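Local coordinates for protein cyclin homolog (Herpesvirus saimiri, PDB 2F2C) that belongs to the D-type cyclins and, as a viral cyclin that modulates the host cell cycle, may help drive T-cell transformation and proliferation during latent infection, at residues 76-79 and 80-84; 235-238 and 239-243. All coordinates share one frame; numbering follows the deposited sequence.

Interaction 1 of 2, residues 76-79 and 80-84; sequences SVSI and LDRYL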
loop_
_atom_site.group_PDB
_atom_site.type_symbol
_atom_site.label_atom_id
_atom_site.label_comp_id
_atom_site.label_asym_id
_atom_site.label_seq_id
_atom_site.Cartn_x
_atom_site.Cartn_y
_atom_site.Cartn_z
ATOM N N SER A 76 9.882 -8.625 6.040
ATOM C CA SER A 76 11.002 -8.462 6.946
ATOM C C SER A 76 12.206 -9.328 6.531
ATOM O O SER A 76 13.335 -8.988 6.857
ATOM C CB SER A 76 10.563 -8.799 8.366
ATOM O OG SER A 76 10.708 -10.204 8.571
ATOM N N VAL A 77 11.957 -10.445 5.838
ATOM C CA VAL A 77 13.019 -11.266 5.242
ATOM C C VAL A 77 13.646 -10.553 4.036
ATOM O O VAL A 77 14.869 -10.508 3.864
ATOM C CB VAL A 77 12.477 -12.630 4.793
ATOM C CG1 VAL A 77 13.505 -13.390 4.001
ATOM C CG2 VAL A 77 12.076 -13.469 5.988
ATOM N N SER A 78 12.783 -9.991 3.198
ATOM C CA SER A 78 13.201 -9.261 2.041
ATOM C C SER A 78 14.103 -8.128 2.458
ATOM O O SER A 78 15.214 -8.004 1.928
ATOM C CB SER A 78 11.994 -8.708 1.332
ATOM O OG SER A 78 12.412 -8.040 0.158
ATOM N N ILE A 79 13.648 -7.322 3.422
ATOM C CA ILE A 79 14.435 -6.177 3.905
ATOM C C ILE A 79 15.799 -6.632 4.382
ATOM O O ILE A 79 16.804 -5.995 4.072
ATOM C CB ILE A 79 13.713 -5.410 5.031
ATOM C CG1 ILE A 79 12.541 -4.592 4.487
ATOM C CG2 ILE A 79 14.667 -4.467 5.748
ATOM C CD1 ILE A 79 11.691 -4.015 5.582
ATOM N N LEU A 80 15.821 -7.747 5.116
ATOM C CA LEU A 80 17.055 -8.292 5.695
ATOM C C LEU A 80 18.061 -8.618 4.605
ATOM O O LEU A 80 19.178 -8.101 4.639
ATOM C CB LEU A 80 16.780 -9.517 6.575
ATOM C CG LEU A 80 17.982 -10.415 6.936
ATOM C CD1 LEU A 80 18.894 -9.765 7.988
ATOM C CD2 LEU A 80 17.558 -11.817 7.396
ATOM N N ASP A 81 17.664 -9.437 3.630
ATOM C CA ASP A 81 18.573 -9.799 2.522
ATOM C C ASP A 81 19.078 -8.581 1.752
ATOM O O ASP A 81 20.290 -8.373 1.650
ATOM C CB ASP A 81 17.933 -10.810 1.566
ATOM C CG ASP A 81 17.645 -12.143 2.236
ATOM O OD1 ASP A 81 18.384 -12.511 3.183
ATOM O OD2 ASP A 81 16.688 -12.881 1.883
ATOM N N ARG A 82 18.152 -7.771 1.235
ATOM C CA ARG A 82 18.506 -6.525 0.560
ATOM C C ARG A 82 19.525 -5.738 1.362
ATOM O O ARG A 82 20.563 -5.363 0.829
ATOM C CB ARG A 82 17.271 -5.661 0.319
ATOM C CG ARG A 82 16.492 -6.010 -0.935
ATOM C CD ARG A 82 15.288 -5.114 -1.171
ATOM N NE ARG A 82 14.139 -5.540 -0.379
ATOM C CZ ARG A 82 13.094 -4.773 -0.082
ATOM N NH1 ARG A 82 13.042 -3.508 -0.499
ATOM N NH2 ARG A 82 12.091 -5.274 0.643
ATOM N N TYR A 83 19.229 -5.506 2.642
ATOM C CA TYR A 83 20.126 -4.777 3.542
ATOM C C TYR A 83 21.498 -5.419 3.624
ATOM O O TYR A 83 22.509 -4.723 3.691
ATOM C CB TYR A 83 19.541 -4.656 4.955
ATOM C CG TYR A 83 20.494 -3.991 5.918
ATOM C CD1 TYR A 83 20.735 -2.614 5.847
ATOM C CD2 TYR A 83 21.191 -4.735 6.876
ATOM C CE1 TYR A 83 21.651 -1.988 6.721
ATOM C CE2 TYR A 83 22.106 -4.119 7.758
ATOM C CZ TYR A 83 22.330 -2.747 7.673
ATOM O OH TYR A 83 23.205 -2.120 8.533
ATOM N N LEU A 84 21.539 -6.745 3.622
ATOM C CA LEU A 84 22.812 -7.446 3.767
ATOM C C LEU A 84 23.506 -7.729 2.439
ATOM O O LEU A 84 24.438 -8.539 2.394
ATOM C CB LEU A 84 22.667 -8.721 4.612
ATOM C CG LEU A 84 22.468 -8.553 6.121
ATOM C CD1 LEU A 84 22.251 -9.902 6.725
ATOM C CD2 LEU A 84 23.639 -7.870 6.802
#

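Interaction 2 of 2, residues 235-238 and 239-243; sequences VRTV and KDQVS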
loop_
_atom_site.group_PDB
_atom_site.type_symbol
_atom_site.label_atom_id
_atom_site.label_comp_id
_atom_site.label_asym_id
_atom_site.label_seq_id
_atom_site.Cartn_x
_atom_site.Cartn_y
_atom_site.Cartn_z
ATOM N N VAL A 235 7.881 -25.841 -12.072
ATOM C CA VAL A 235 6.774 -25.723 -11.095
ATOM C C VAL A 235 6.747 -26.918 -10.143
ATOM O O VAL A 235 6.711 -26.763 -8.924
ATOM C CB VAL A 235 5.392 -25.564 -11.760
ATOM C CG1 VAL A 235 4.288 -25.776 -10.749
ATOM C CG2 VAL A 235 5.252 -24.190 -12.349
ATOM N N ARG A 236 6.762 -28.109 -10.717
ATOM C CA ARG A 236 6.805 -29.325 -9.949
ATOM C C ARG A 236 7.970 -29.339 -8.947
ATOM O O ARG A 236 7.776 -29.738 -7.808
ATOM C CB ARG A 236 6.856 -30.507 -10.904
ATOM C CG ARG A 236 6.612 -31.862 -10.267
ATOM C CD ARG A 236 5.774 -32.815 -11.135
ATOM N NE ARG A 236 6.217 -32.861 -12.528
ATOM C CZ ARG A 236 5.415 -33.084 -13.569
ATOM N NH1 ARG A 236 4.108 -33.272 -13.391
ATOM N NH2 ARG A 236 5.922 -33.117 -14.798
ATOM N N THR A 237 9.159 -28.895 -9.357
ATOM C CA THR A 237 10.321 -28.776 -8.447
ATOM C C THR A 237 10.112 -27.772 -7.308
ATOM O O THR A 237 10.574 -27.992 -6.192
ATOM C CB THR A 237 11.604 -28.384 -9.227
ATOM O OG1 THR A 237 12.045 -29.494 -10.000
ATOM C CG2 THR A 237 12.791 -28.141 -8.296
ATOM N N VAL A 238 9.463 -26.650 -7.594
ATOM C CA VAL A 238 9.253 -25.662 -6.548
ATOM C C VAL A 238 8.174 -26.127 -5.559
ATOM O O VAL A 238 8.327 -25.917 -4.361
ATOM C CB VAL A 238 9.017 -24.249 -7.099
ATOM C CG1 VAL A 238 8.522 -23.323 -6.021
ATOM C CG2 VAL A 238 10.317 -23.702 -7.659
ATOM N N LYS A 239 7.118 -26.788 -6.041
ATOM C CA LYS A 239 6.189 -27.495 -5.147
ATOM C C LYS A 239 6.973 -28.357 -4.138
ATOM O O LYS A 239 6.844 -28.194 -2.926
ATOM C CB LYS A 239 5.182 -28.332 -5.948
ATOM C CG LYS A 239 4.172 -29.118 -5.122
ATOM C CD LYS A 239 4.685 -30.495 -4.774
ATOM C CE LYS A 239 3.638 -31.354 -4.103
ATOM N NZ LYS A 239 3.238 -30.785 -2.781
ATOM N N ASP A 240 7.823 -29.238 -4.639
ATOM C CA ASP A 240 8.613 -30.104 -3.766
ATOM C C ASP A 240 9.615 -29.355 -2.877
ATOM O O ASP A 240 9.914 -29.804 -1.774
ATOM C CB ASP A 240 9.312 -31.208 -4.572
ATOM C CG ASP A 240 8.322 -32.161 -5.249
ATOM O OD1 ASP A 240 7.101 -31.862 -5.298
ATOM O OD2 ASP A 240 8.676 -33.234 -5.772
ATOM N N GLN A 241 10.120 -28.216 -3.337
ATOM C CA GLN A 241 11.094 -27.466 -2.547
ATOM C C GLN A 241 10.453 -26.778 -1.354
ATOM O O GLN A 241 11.009 -26.817 -0.244
ATOM C CB GLN A 241 11.815 -26.445 -3.400
ATOM C CG GLN A 241 13.081 -26.983 -4.002
ATOM C CD GLN A 241 13.659 -26.034 -5.020
ATOM O OE1 GLN A 241 12.989 -25.697 -5.997
ATOM N NE2 GLN A 241 14.893 -25.581 -4.789
ATOM N N VAL A 242 9.296 -26.155 -1.586
ATOM C CA VAL A 242 8.552 -25.484 -0.540
ATOM C C VAL A 242 8.131 -26.517 0.510
ATOM O O VAL A 242 8.414 -26.364 1.698
ATOM C CB VAL A 242 7.283 -24.738 -1.095
ATOM C CG1 VAL A 242 6.349 -24.366 0.051
ATOM C CG2 VAL A 242 7.660 -23.504 -1.925
ATOM N N SER A 243 7.473 -27.577 0.056
ATOM C CA SER A 243 7.095 -28.685 0.917
ATOM C C SER A 243 8.242 -29.183 1.823
ATOM O O SER A 243 8.046 -29.396 3.018
ATOM C CB SER A 243 6.528 -29.817 0.069
ATOM O OG SER A 243 6.208 -30.916 0.887
#

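Interaction 1 of 2, residues 76-79 and 80-84
R82 folds back over one turn of helix 72-83 to reach S78, four residues earlier, and its guanidinium meets the serine hydroxyl with an edge. NH2 of R82 donates to OG of S78 at 2.8 Å, with that oxygen 22° out of the guanidinium plane; NE of R82 adds a weak bond to the same OG at 3.1 Å. CB of S78 lies in the plane at that edge, 3.5 Å from NH2 of R82. Two torsions make the grip possible: OG of S78 stands anti to its own N (chi1 -177°), on the carbonyl side, while the arginine chain bends at chi3 (-82°) and turns its end back. NH2 of R82 also bonds the carbonyl of T147, so one nitrogen ties the helix to that neighbouring backbone. On another side V77 and D81 run side by side, CG1 of V77 3.9 Å from OD2 of D81. The carboxylate is drawn off to partners beyond the helix: OD1 takes NE1 of W41, and OD2 forms a salt bridge with R52. L80 and I79 turn to the interior, where L56, I97, C101, I104 and I139 receive them. Backbone bonds such as D81 N to V77 O, 3.0 Å, keep these i, i+4 pairs in step. The arrangement is an i, i+4 Ser-Arg pair on a largely buried helix of the N-terminal cyclin domain.

Interaction 2 of 2, residues 235-238 and 239-243
Four successive backbone carbonyls, V235 to V238, each receive the N-H four residues on, and this i, i+4 pattern is the main polar link between 235-238 and 239-243. K239 N to V235 O, at 2.9 Å, and V242 N to V238 O, also 2.9 Å, are nearly straight. D240 N to R236 O is longer, 3.2 Å, whereas Q241 N to T237 O is short but more bent, with an N-H...O angle of 135°. The next bond in the series runs from S243 N to K239 O. The side chains add little polar bonding between the segments. OD1 of D240 sits 3.4 Å from R236 O, two acceptors, so no bond forms between them. Q241 extends past T237 on the more exposed side. The apolar link is V238 with V242, whose branches CG1 and CG2 respectively approach to 4.2 Å, the two side chains crossing at an angle. K239 finds its partners away from this turn: with CG anti to its N (chi1 180°) and bends at chi2 and chi4, its chain carries NZ to a salt bridge with E208, and the charge also makes a cation-pi contact with W217. Helix 232-247 lies against helix 195-208, where V235 and K239 touch L204 and K239 and S243 touch T205, while V238 packs on L193 and Q241 meets N189 in loops nearby.

In the fold
Both are i, i+4 contacts along one helix, but interaction 1 belongs to the N-terminal cyclin domain and interaction 2 to the C-terminal part of the chain; their centres are about 23 Å apart and they do not touch. Interaction 1 is buried: its helix 72-83 is packed by helices 49-65, 94-109 and 129-142. D81 is paired with R52 and R82 is held by a hydroxyl and a carbonyl, while in interaction 2 K239 reaches E208. Interaction 2 is partly buried, with one side against helix 195-208 and R236, T237 and D240 exposed. In 76-84 a side-chain hydrogen bond supplements the backbone bonds; in 235-243 no such bond is established, and backbone bonds and a valine pair link the segments.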